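Local atomic coordinates of acyl-coenzyme A oxidase 3 (PDB entry 5YS9), a protein that oxidises acyl-CoA thioesters to trans-2-enoyl-CoA with FAD as cofactor, passing electrons to oxygen to give hydrogen peroxide in peroxisomal fatty acid beta-oxidation. Residues A[21-26]-A[654-659]; A[34-39]-A[576-581]; A[487-492]-A[520-525]. All blocks are in the same frame, centred on the assembly; numbering follows the deposited sequence.

Contact 1: A[21-26]-A[654-659]; sequences TEPPKA and DVYKHY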
loop_
_atom_site.group_PDB
_atom_site.type_symbol
_atom_site.label_atom_id
_atom_site.label_comp_id
_atom_site.label_asym_id
_atom_site.label_seq_id
_atom_site.Cartn_x
_atom_site.Cartn_y
_atom_site.Cartn_z
ATOM N N THR A 21 22.290 -22.023 8.906
ATOM C CA THR A 21 21.831 -22.991 9.893
ATOM C C THR A 21 21.321 -22.457 11.230
ATOM O O THR A 21 20.676 -23.171 11.965
ATOM C CB THR A 21 22.894 -24.070 10.156
ATOM O OG1 THR A 21 24.015 -23.491 10.813
ATOM C CG2 THR A 21 23.351 -24.668 8.878
ATOM N N GLU A 22 21.614 -21.208 11.546
ATOM C CA GLU A 22 21.181 -20.654 12.818
ATOM C C GLU A 22 19.682 -20.485 13.044
ATOM O O GLU A 22 19.208 -20.695 14.136
ATOM C CB GLU A 22 21.912 -19.365 13.159
ATOM C CG GLU A 22 22.086 -19.195 14.646
ATOM C CD GLU A 22 21.734 -17.823 15.136
ATOM O OE1 GLU A 22 21.968 -16.853 14.417
ATOM O OE2 GLU A 22 21.231 -17.717 16.252
ATOM N N PRO A 23 18.944 -20.065 12.030
ATOM C CA PRO A 23 17.514 -19.708 12.248
ATOM C C PRO A 23 16.604 -20.664 13.075
ATOM O O PRO A 23 15.977 -20.207 14.042
ATOM C CB PRO A 23 16.977 -19.528 10.831
ATOM C CG PRO A 23 18.184 -19.058 10.056
ATOM C CD PRO A 23 19.341 -19.855 10.623
ATOM N N PRO A 24 16.558 -21.981 12.745
ATOM C CA PRO A 24 15.711 -22.844 13.597
ATOM C C PRO A 24 16.121 -22.857 15.070
ATOM O O PRO A 24 15.265 -22.977 15.935
ATOM C CB PRO A 24 15.864 -24.237 12.982
ATOM C CG PRO A 24 17.158 -24.198 12.275
ATOM C CD PRO A 24 17.308 -22.775 11.747
ATOM N N LYS A 25 17.403 -22.725 15.352
ATOM C CA LYS A 25 17.871 -22.662 16.723
ATOM C C LYS A 25 17.445 -21.338 17.393
ATOM O O LYS A 25 16.944 -21.350 18.520
ATOM C CB LYS A 25 19.390 -22.877 16.776
ATOM C CG LYS A 25 19.975 -23.076 18.155
ATOM C CD LYS A 25 19.610 -24.416 18.795
ATOM C CE LYS A 25 20.142 -24.451 20.240
ATOM N NZ LYS A 25 19.920 -25.748 20.943
ATOM N N ALA A 26 17.611 -20.215 16.717
ATOM C CA ALA A 26 17.123 -18.935 17.259
ATOM C C ALA A 26 15.630 -18.961 17.589
ATOM O O ALA A 26 15.217 -18.609 18.701
ATOM C CB ALA A 26 17.442 -17.788 16.305
ATOM N N ASP A 654 13.145 -22.221 9.889
ATOM C CA ASP A 654 14.258 -22.452 8.991
ATOM C C ASP A 654 14.106 -21.609 7.733
ATOM O O ASP A 654 13.909 -22.113 6.657
ATOM C CB ASP A 654 14.297 -23.925 8.627
ATOM C CG ASP A 654 15.687 -24.467 8.535
ATOM O OD1 ASP A 654 16.635 -23.688 8.468
ATOM O OD2 ASP A 654 15.831 -25.689 8.509
ATOM N N VAL A 655 14.251 -20.311 7.899
ATOM C CA VAL A 655 13.809 -19.316 6.951
ATOM C C VAL A 655 14.482 -19.422 5.570
ATOM O O VAL A 655 13.815 -19.479 4.562
ATOM C CB VAL A 655 14.052 -17.932 7.612
ATOM C CG1 VAL A 655 14.283 -16.792 6.638
ATOM C CG2 VAL A 655 12.945 -17.597 8.577
ATOM N N TYR A 656 15.792 -19.538 5.556
ATOM C CA TYR A 656 16.583 -19.664 4.340
ATOM C C TYR A 656 16.470 -21.015 3.654
ATOM O O TYR A 656 16.414 -21.086 2.444
ATOM C CB TYR A 656 18.037 -19.339 4.652
ATOM C CG TYR A 656 18.165 -17.977 5.276
ATOM C CD1 TYR A 656 17.628 -16.841 4.647
ATOM C CD2 TYR A 656 18.809 -17.809 6.498
ATOM C CE1 TYR A 656 17.750 -15.581 5.215
ATOM C CE2 TYR A 656 18.932 -16.549 7.083
ATOM C CZ TYR A 656 18.403 -15.441 6.455
ATOM O OH TYR A 656 18.531 -14.220 7.050
ATOM N N LYS A 657 16.391 -22.084 4.417
ATOM C CA LYS A 657 16.249 -23.408 3.832
ATOM C C LYS A 657 14.912 -23.535 3.082
ATOM O O LYS A 657 14.888 -24.003 1.964
ATOM C CB LYS A 657 16.365 -24.454 4.915
ATOM C CG LYS A 657 16.434 -25.882 4.421
ATOM C CD LYS A 657 16.813 -26.815 5.560
ATOM C CE LYS A 657 17.774 -27.896 5.095
ATOM N NZ LYS A 657 17.996 -28.856 6.206
ATOM N N HIS A 658 13.804 -23.120 3.681
ATOM C CA HIS A 658 12.504 -23.273 3.015
ATOM C C HIS A 658 12.332 -22.343 1.785
ATOM O O HIS A 658 11.864 -22.776 0.757
ATOM C CB HIS A 658 11.356 -23.025 3.985
ATOM C CG HIS A 658 11.315 -23.997 5.115
ATOM N ND1 HIS A 658 11.141 -25.353 4.925
ATOM C CD2 HIS A 658 11.424 -23.806 6.457
ATOM C CE1 HIS A 658 11.191 -25.959 6.103
ATOM N NE2 HIS A 658 11.344 -25.040 7.046
ATOM N N TYR A 659 12.715 -21.081 1.948
ATOM C CA TYR A 659 12.780 -20.063 0.903
ATOM C C TYR A 659 13.595 -20.510 -0.291
ATOM O O TYR A 659 13.105 -20.478 -1.422
ATOM C CB TYR A 659 13.449 -18.819 1.503
ATOM C CG TYR A 659 13.427 -17.538 0.725
ATOM C CD1 TYR A 659 12.421 -17.231 -0.162
ATOM C CD2 TYR A 659 14.357 -16.577 0.986
ATOM C CE1 TYR A 659 12.397 -16.028 -0.824
ATOM C CE2 TYR A 659 14.338 -15.359 0.332
ATOM C CZ TYR A 659 13.349 -15.074 -0.559
ATOM O OH TYR A 659 13.312 -13.846 -1.213
#
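Pro23 and Tyr656 supply the apolar part of this contact. The pyrrolidine of Pro23 crosses the tyrosine side chain at about a right angle, and its CG lies 3.8 Å from Tyr656 CD2, nearer than to the neighbouring CE2, in an approach oblique to the ring. The ring is brought within reach of Pro23 because Tyr656 CG stands beside its backbone N and anti to the carbonyl carbon (chi1 -56°). Within its own helix Tyr656 also receives CG1 of Val655 over one face, 3.9 Å above the plane and offset toward the rim. Pro23 CB, in turn, rests 4.1 Å from the backbone N of Val655.

Both prolines belong to the first turn of helix 23-31, a place that suits the residue, since an amide hydrogen is not needed there for the helix bonds. In this acyl-CoA oxidase fold they bring the N-terminal region up to the start of helix 655-666, close to helix 300-330, whose Val330 packs on both Pro23 and Val655.

Asp654 and Pro24 make a mixed contact. CD of Pro24 approaches Asp654 OD1 at 3.5 Å, a van der Waals contact of carboxylate against ring methylene. Asp654 holds the N-cap position of its helix, although its side chain makes no capping bond; its backbone O accepts from His658 N at 3.1 Å.

The hydrogen bond and salt bridge nearby lead outward from the contact. Tyr656 OH is hydrogen-bonded to Arg331 NH1, an arginine of the FAD pocket, and the tyrosine side chain lies about 7 Å from a bound FAD. Glu22, buried, pairs with Arg332 in a salt bridge, while Leu165 of the second subunit packs on Tyr656.

Contact 2: A[34-39]-A[576-581]; sequences VKFPIK and ADVKPY
Phe36 and Tyr581 meet through opposite choices of first torsion. Phe36 CG sits between the backbone N and the carbonyl carbon, the crowded position (chi1 52°), whereas Tyr581 CG lies beside its backbone N and anti to the carbonyl carbon (chi1 -53°). The two side chains lie antiparallel, each running past the other. Phe36 CD2 comes over one face of the tyrosine ring, 3.7 Å from Tyr581 CD2. With ring centroids 5.4 Å apart, the two planes are inclined at 41°. Asp577 O lies in plane at the tyrosine edge.

Phe36 is buried and suits a place where it meets apolar surface on two fronts: Val578 CG1 approaches its CB at 3.9 Å, crossing at about a right angle. Farther out, the phenol oxygen of Tyr581 touches aliphatic carbon, with OH only 3.2 Å from Lys35 CB, as the bent lysine chain passes it. A leucine here has neither the ring face nor the phenol oxygen, and would probably open a gap beside Phe36 and leave the Lys35 methylenes without their partner.

Pro37 is exposed and meets Asp577 at the exposed side of the contact, its CG 3.7 Å from OD2. That carboxylate oxygen also lies close to Asp40 OD2, a like-charge neighbour that may raise the proton affinity of one of the two acids.

Gln629 accepts a bond from Lys35 N and touches both aromatic side chains, and Met41 of helix 38-46 packs on Phe36 and Val578. The contact joins two parts of the fold: the loop entering helix 38-46 of the N-terminal acyl-CoA oxidase domain is laid against the start of helix 579-596 in the C-terminal helical domain.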
loop_
_atom_site.group_PDB
_atom_site.type_symbol
_atom_site.label_atom_id
_atom_site.label_comp_id
_atom_site.label_asym_id
_atom_site.label_seq_id
_atom_site.Cartn_x
_atom_site.Cartn_y
_atom_site.Cartn_z
ATOM N N VAL A 34 8.605 -18.391 26.532
ATOM C CA VAL A 34 7.176 -18.176 26.656
ATOM C C VAL A 34 6.687 -18.569 28.053
ATOM O O VAL A 34 6.970 -19.655 28.504
ATOM C CB VAL A 34 6.474 -18.952 25.524
ATOM C CG1 VAL A 34 5.006 -19.228 25.812
ATOM C CG2 VAL A 34 6.644 -18.173 24.227
ATOM N N LYS A 35 5.957 -17.683 28.731
ATOM C CA LYS A 35 5.574 -17.919 30.147
ATOM C C LYS A 35 4.177 -18.417 30.350
ATOM O O LYS A 35 3.846 -18.864 31.419
ATOM C CB LYS A 35 5.776 -16.666 30.981
ATOM C CG LYS A 35 7.215 -16.528 31.454
ATOM C CD LYS A 35 7.646 -15.070 31.485
ATOM C CE LYS A 35 8.328 -14.705 32.778
ATOM N NZ LYS A 35 8.862 -13.333 32.605
ATOM N N PHE A 36 3.373 -18.394 29.307
ATOM C CA PHE A 36 1.994 -18.839 29.378
ATOM C C PHE A 36 1.820 -20.065 28.501
ATOM O O PHE A 36 2.614 -20.308 27.598
ATOM C CB PHE A 36 1.026 -17.723 28.962
ATOM C CG PHE A 36 1.341 -17.084 27.636
ATOM C CD1 PHE A 36 0.799 -17.575 26.472
ATOM C CD2 PHE A 36 2.140 -15.947 27.572
ATOM C CE1 PHE A 36 1.057 -16.956 25.256
ATOM C CE2 PHE A 36 2.419 -15.342 26.360
ATOM C CZ PHE A 36 1.880 -15.844 25.195
ATOM N N PRO A 37 0.788 -20.861 28.783
ATOM C CA PRO A 37 0.477 -21.942 27.850
ATOM C C PRO A 37 -0.264 -21.317 26.683
ATOM O O PRO A 37 -1.190 -20.498 26.883
ATOM C CB PRO A 37 -0.438 -22.878 28.670
ATOM C CG PRO A 37 -0.993 -22.044 29.777
ATOM C CD PRO A 37 -0.171 -20.777 29.905
ATOM N N ILE A 38 0.141 -21.698 25.482
ATOM C CA ILE A 38 -0.307 -21.031 24.259
ATOM C C ILE A 38 -1.804 -21.286 24.056
ATOM O O ILE A 38 -2.542 -20.362 23.734
ATOM C CB ILE A 38 0.562 -21.442 23.037
ATOM C CG1 ILE A 38 2.007 -20.919 23.216
ATOM C CG2 ILE A 38 -0.012 -20.918 21.727
ATOM C CD1 ILE A 38 2.995 -21.946 23.710
ATOM N N LYS A 39 -2.237 -22.515 24.296
ATOM C CA LYS A 39 -3.654 -22.905 24.232
ATOM C C LYS A 39 -4.581 -21.869 24.898
ATOM O O LYS A 39 -5.638 -21.522 24.343
ATOM C CB LYS A 39 -3.821 -24.335 24.803
ATOM C CG LYS A 39 -5.152 -24.703 25.458
ATOM C CD LYS A 39 -4.960 -25.388 26.818
ATOM C CE LYS A 39 -6.247 -25.430 27.652
ATOM N NZ LYS A 39 -7.271 -26.399 27.150
ATOM N N ALA A 576 -6.383 -16.295 34.102
ATOM C CA ALA A 576 -5.401 -15.602 34.915
ATOM C C ALA A 576 -3.998 -15.725 34.346
ATOM O O ALA A 576 -3.244 -14.756 34.467
ATOM C CB ALA A 576 -5.432 -16.105 36.375
ATOM N N ASP A 577 -3.647 -16.884 33.761
ATOM C CA ASP A 577 -2.253 -17.136 33.314
ATOM C C ASP A 577 -1.825 -16.333 32.057
ATOM O O ASP A 577 -0.619 -16.058 31.858
ATOM C CB ASP A 577 -1.899 -18.637 33.203
ATOM C CG ASP A 577 -2.845 -19.432 32.326
ATOM O OD1 ASP A 577 -3.480 -18.893 31.395
ATOM O OD2 ASP A 577 -2.949 -20.646 32.582
ATOM N N VAL A 578 -2.811 -15.893 31.275
ATOM C CA VAL A 578 -2.549 -15.054 30.121
ATOM C C VAL A 578 -2.791 -13.583 30.390
ATOM O O VAL A 578 -2.211 -12.756 29.693
ATOM C CB VAL A 578 -3.342 -15.502 28.874
ATOM C CG1 VAL A 578 -2.720 -16.760 28.279
ATOM C CG2 VAL A 578 -4.824 -15.720 29.162
ATOM N N LYS A 579 -3.608 -13.253 31.402
ATOM C CA LYS A 579 -4.118 -11.898 31.587
ATOM C C LYS A 579 -3.002 -10.833 31.605
ATOM O O LYS A 579 -3.106 -9.828 30.858
ATOM C CB LYS A 579 -5.044 -11.810 32.823
ATOM C CG LYS A 579 -5.504 -10.397 33.208
ATOM C CD LYS A 579 -6.575 -10.384 34.299
ATOM C CE LYS A 579 -7.973 -10.725 33.765
ATOM N NZ LYS A 579 -9.078 -10.274 34.667
ATOM N N PRO A 580 -1.913 -11.056 32.408
ATOM C CA PRO A 580 -0.869 -9.992 32.444
ATOM C C PRO A 580 -0.210 -9.732 31.101
ATOM O O PRO A 580 0.194 -8.597 30.843
ATOM C CB PRO A 580 0.160 -10.476 33.467
ATOM C CG PRO A 580 -0.444 -11.662 34.122
ATOM C CD PRO A 580 -1.581 -12.181 33.296
ATOM N N TYR A 581 -0.110 -10.770 30.270
ATOM C CA TYR A 581 0.548 -10.667 28.934
ATOM C C TYR A 581 -0.376 -9.955 27.948
ATOM O O TYR A 581 0.084 -9.147 27.146
ATOM C CB TYR A 581 1.037 -12.040 28.443
ATOM C CG TYR A 581 1.913 -12.684 29.515
ATOM C CD1 TYR A 581 3.246 -12.263 29.722
ATOM C CD2 TYR A 581 1.391 -13.660 30.375
ATOM C CE1 TYR A 581 4.014 -12.801 30.741
ATOM C CE2 TYR A 581 2.167 -14.222 31.392
ATOM C CZ TYR A 581 3.450 -13.786 31.571
ATOM O OH TYR A 581 4.162 -14.348 32.570
#

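Contact 3: A[487-492]-A[520-525]; sequences GYLANK and GAIQRA
Leu489 and Tyr488 pack on Ile522 where the connection between helices 458-477 and 507-534 makes a short 3-10 turn and lies back across the second of them, in the C-terminal helical part of the acyl-CoA oxidase fold. The tight side is apolar and buried. Ile522 has its CB bond directed at the turn, and its CD1 is the shared meeting point: Leu489 CD1 lies 3.9 Å away, crossing at about a right angle, and Tyr488 OH comes to 3.3 Å. Tyr488 reaches it with CG set between its backbone N and carbonyl carbon (chi1 71°), the ring approaching obliquely. A branched aliphatic residue suits this spot, since CD1 and CG2 of Ile522 both lie near Leu489 CD1. The phenol oxygen beside this methyl is not left without a polar partner, for it hydrogen-bonds to His557 ND1 of helix 547-573.

Toward solvent the contact loosens and turns polar. Exposed Lys492, its chain bent at chi2 and chi3, curls back so that NZ stands 4.1 Å from Gln523 NE2, two nitrogens that merely neighbour each other. A long, flexible lysine is at home on the solvent side. Gln523 links the two sides: its CG lies beside the backbone N (chi1 -58°), the chain bends at chi2, and OE1 is hydrogen-bonded to Arg477 NH2 at the end of helix 458-477. With OE1 turned to the arginine, the other end of the amide faces the turn, where Gln523 NE2 lies 3.1 Å from Leu489 O.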
loop_
_atom_site.group_PDB
_atom_site.type_symbol
_atom_site.label_atom_id
_atom_site.label_comp_id
_atom_site.label_asym_id
_atom_site.label_seq_id
_atom_site.Cartn_x
_atom_site.Cartn_y
_atom_site.Cartn_z
ATOM N N GLY A 487 -22.033 6.708 25.087
ATOM C CA GLY A 487 -22.377 7.167 26.462
ATOM C C GLY A 487 -21.392 8.141 27.097
ATOM O O GLY A 487 -21.788 9.022 27.869
ATOM N N TYR A 488 -20.106 8.002 26.757
ATOM C CA TYR A 488 -19.048 8.910 27.254
ATOM C C TYR A 488 -19.301 10.418 26.899
ATOM O O TYR A 488 -18.723 11.322 27.509
ATOM C CB TYR A 488 -17.642 8.409 26.767
ATOM C CG TYR A 488 -17.427 8.598 25.292
ATOM C CD1 TYR A 488 -16.951 9.807 24.801
ATOM C CD2 TYR A 488 -17.753 7.575 24.363
ATOM C CE1 TYR A 488 -16.803 10.029 23.439
ATOM C CE2 TYR A 488 -17.597 7.777 22.982
ATOM C CZ TYR A 488 -17.121 9.011 22.520
ATOM O OH TYR A 488 -16.951 9.248 21.172
ATOM N N LEU A 489 -20.134 10.677 25.890
ATOM C CA LEU A 489 -20.590 12.045 25.529
ATOM C C LEU A 489 -21.446 12.754 26.624
ATOM O O LEU A 489 -21.610 13.990 26.591
ATOM C CB LEU A 489 -21.378 11.988 24.215
ATOM C CG LEU A 489 -20.765 12.433 22.884
ATOM C CD1 LEU A 489 -19.255 12.254 22.811
ATOM C CD2 LEU A 489 -21.459 11.728 21.730
ATOM N N ALA A 490 -22.010 11.946 27.540
ATOM C CA ALA A 490 -22.763 12.390 28.716
ATOM C C ALA A 490 -21.881 12.594 29.934
ATOM O O ALA A 490 -22.313 13.179 30.913
ATOM C CB ALA A 490 -23.837 11.363 29.048
ATOM N N ASN A 491 -20.649 12.112 29.880
ATOM C CA ASN A 491 -19.753 12.197 31.006
ATOM C C ASN A 491 -19.026 13.553 31.109
ATOM O O ASN A 491 -18.020 13.812 30.423
ATOM C CB ASN A 491 -18.753 11.049 30.916
ATOM C CG ASN A 491 -17.981 10.847 32.193
ATOM O OD1 ASN A 491 -18.014 11.688 33.105
ATOM N ND2 ASN A 491 -17.281 9.731 32.266
ATOM N N LYS A 492 -19.505 14.375 32.036
ATOM C CA LYS A 492 -19.076 15.773 32.166
ATOM C C LYS A 492 -17.869 15.935 33.109
ATOM O O LYS A 492 -17.319 17.031 33.238
ATOM C CB LYS A 492 -20.228 16.651 32.649
ATOM C CG LYS A 492 -21.629 16.329 32.124
ATOM C CD LYS A 492 -21.734 16.152 30.622
ATOM C CE LYS A 492 -21.273 17.351 29.827
ATOM N NZ LYS A 492 -21.623 17.080 28.401
ATOM N N GLY A 520 -14.014 15.628 23.360
ATOM C CA GLY A 520 -13.543 16.960 23.022
ATOM C C GLY A 520 -13.821 17.286 21.597
ATOM O O GLY A 520 -14.477 18.259 21.298
ATOM N N ALA A 521 -13.366 16.428 20.711
ATOM C CA ALA A 521 -13.483 16.683 19.301
ATOM C C ALA A 521 -14.954 16.763 18.879
ATOM O O ALA A 521 -15.334 17.659 18.125
ATOM C CB ALA A 521 -12.757 15.592 18.532
ATOM N N ILE A 522 -15.775 15.850 19.390
ATOM C CA ILE A 522 -17.208 15.814 19.043
ATOM C C ILE A 522 -18.019 16.998 19.609
ATOM O O ILE A 522 -18.853 17.582 18.900
ATOM C CB ILE A 522 -17.858 14.491 19.511
ATOM C CG1 ILE A 522 -17.262 13.337 18.724
ATOM C CG2 ILE A 522 -19.398 14.525 19.363
ATOM C CD1 ILE A 522 -17.521 11.972 19.315
ATOM N N GLN A 523 -17.807 17.338 20.880
ATOM C CA GLN A 523 -18.492 18.521 21.450
ATOM C C GLN A 523 -18.118 19.811 20.689
ATOM O O GLN A 523 -19.010 20.630 20.400
ATOM C CB GLN A 523 -18.216 18.695 22.947
ATOM C CG GLN A 523 -18.609 17.520 23.869
ATOM C CD GLN A 523 -20.094 17.280 24.024
ATOM O OE1 GLN A 523 -20.900 18.101 23.624
ATOM N NE2 GLN A 523 -20.459 16.140 24.613
ATOM N N ARG A 524 -16.843 19.989 20.335
ATOM C CA ARG A 524 -16.427 21.242 19.646
ATOM C C ARG A 524 -17.006 21.287 18.231
ATOM O O ARG A 524 -17.540 22.316 17.794
ATOM C CB ARG A 524 -14.898 21.447 19.651
ATOM C CG ARG A 524 -14.411 22.162 20.928
ATOM C CD ARG A 524 -12.899 22.105 21.179
ATOM N NE ARG A 524 -12.194 21.515 20.037
ATOM C CZ ARG A 524 -11.592 20.319 20.003
ATOM N NH1 ARG A 524 -11.497 19.536 21.072
ATOM N NH2 ARG A 524 -11.048 19.915 18.864
ATOM N N ALA A 525 -16.952 20.148 17.555
ATOM C CA ALA A 525 -17.568 20.009 16.228
ATOM C C ALA A 525 -19.080 20.231 16.279
ATOM O O ALA A 525 -19.631 20.851 15.393
ATOM C CB ALA A 525 -17.250 18.645 15.602
#

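Overall arrangement
From the N terminus, contact 1 opens first, at the start of helix 23-31, and closes last, at helix 655-666, so it spans nearly the whole chain. Contact 2 begins just before the next helix, 38-46, and closes at helix 579-596, nested inside contact 1. Contact 3 is a short local closure between 487-492 and 520-525, nested inside both; none cross. Contacts 1 and 2 both tie N-terminal parts of the chain to the C-terminal helical region, with centres 27 Å apart, whereas contact 3 joins parts within that region. It stands farther off, its centre 37 Å from that of contact 2 and 52 Å from that of contact 1.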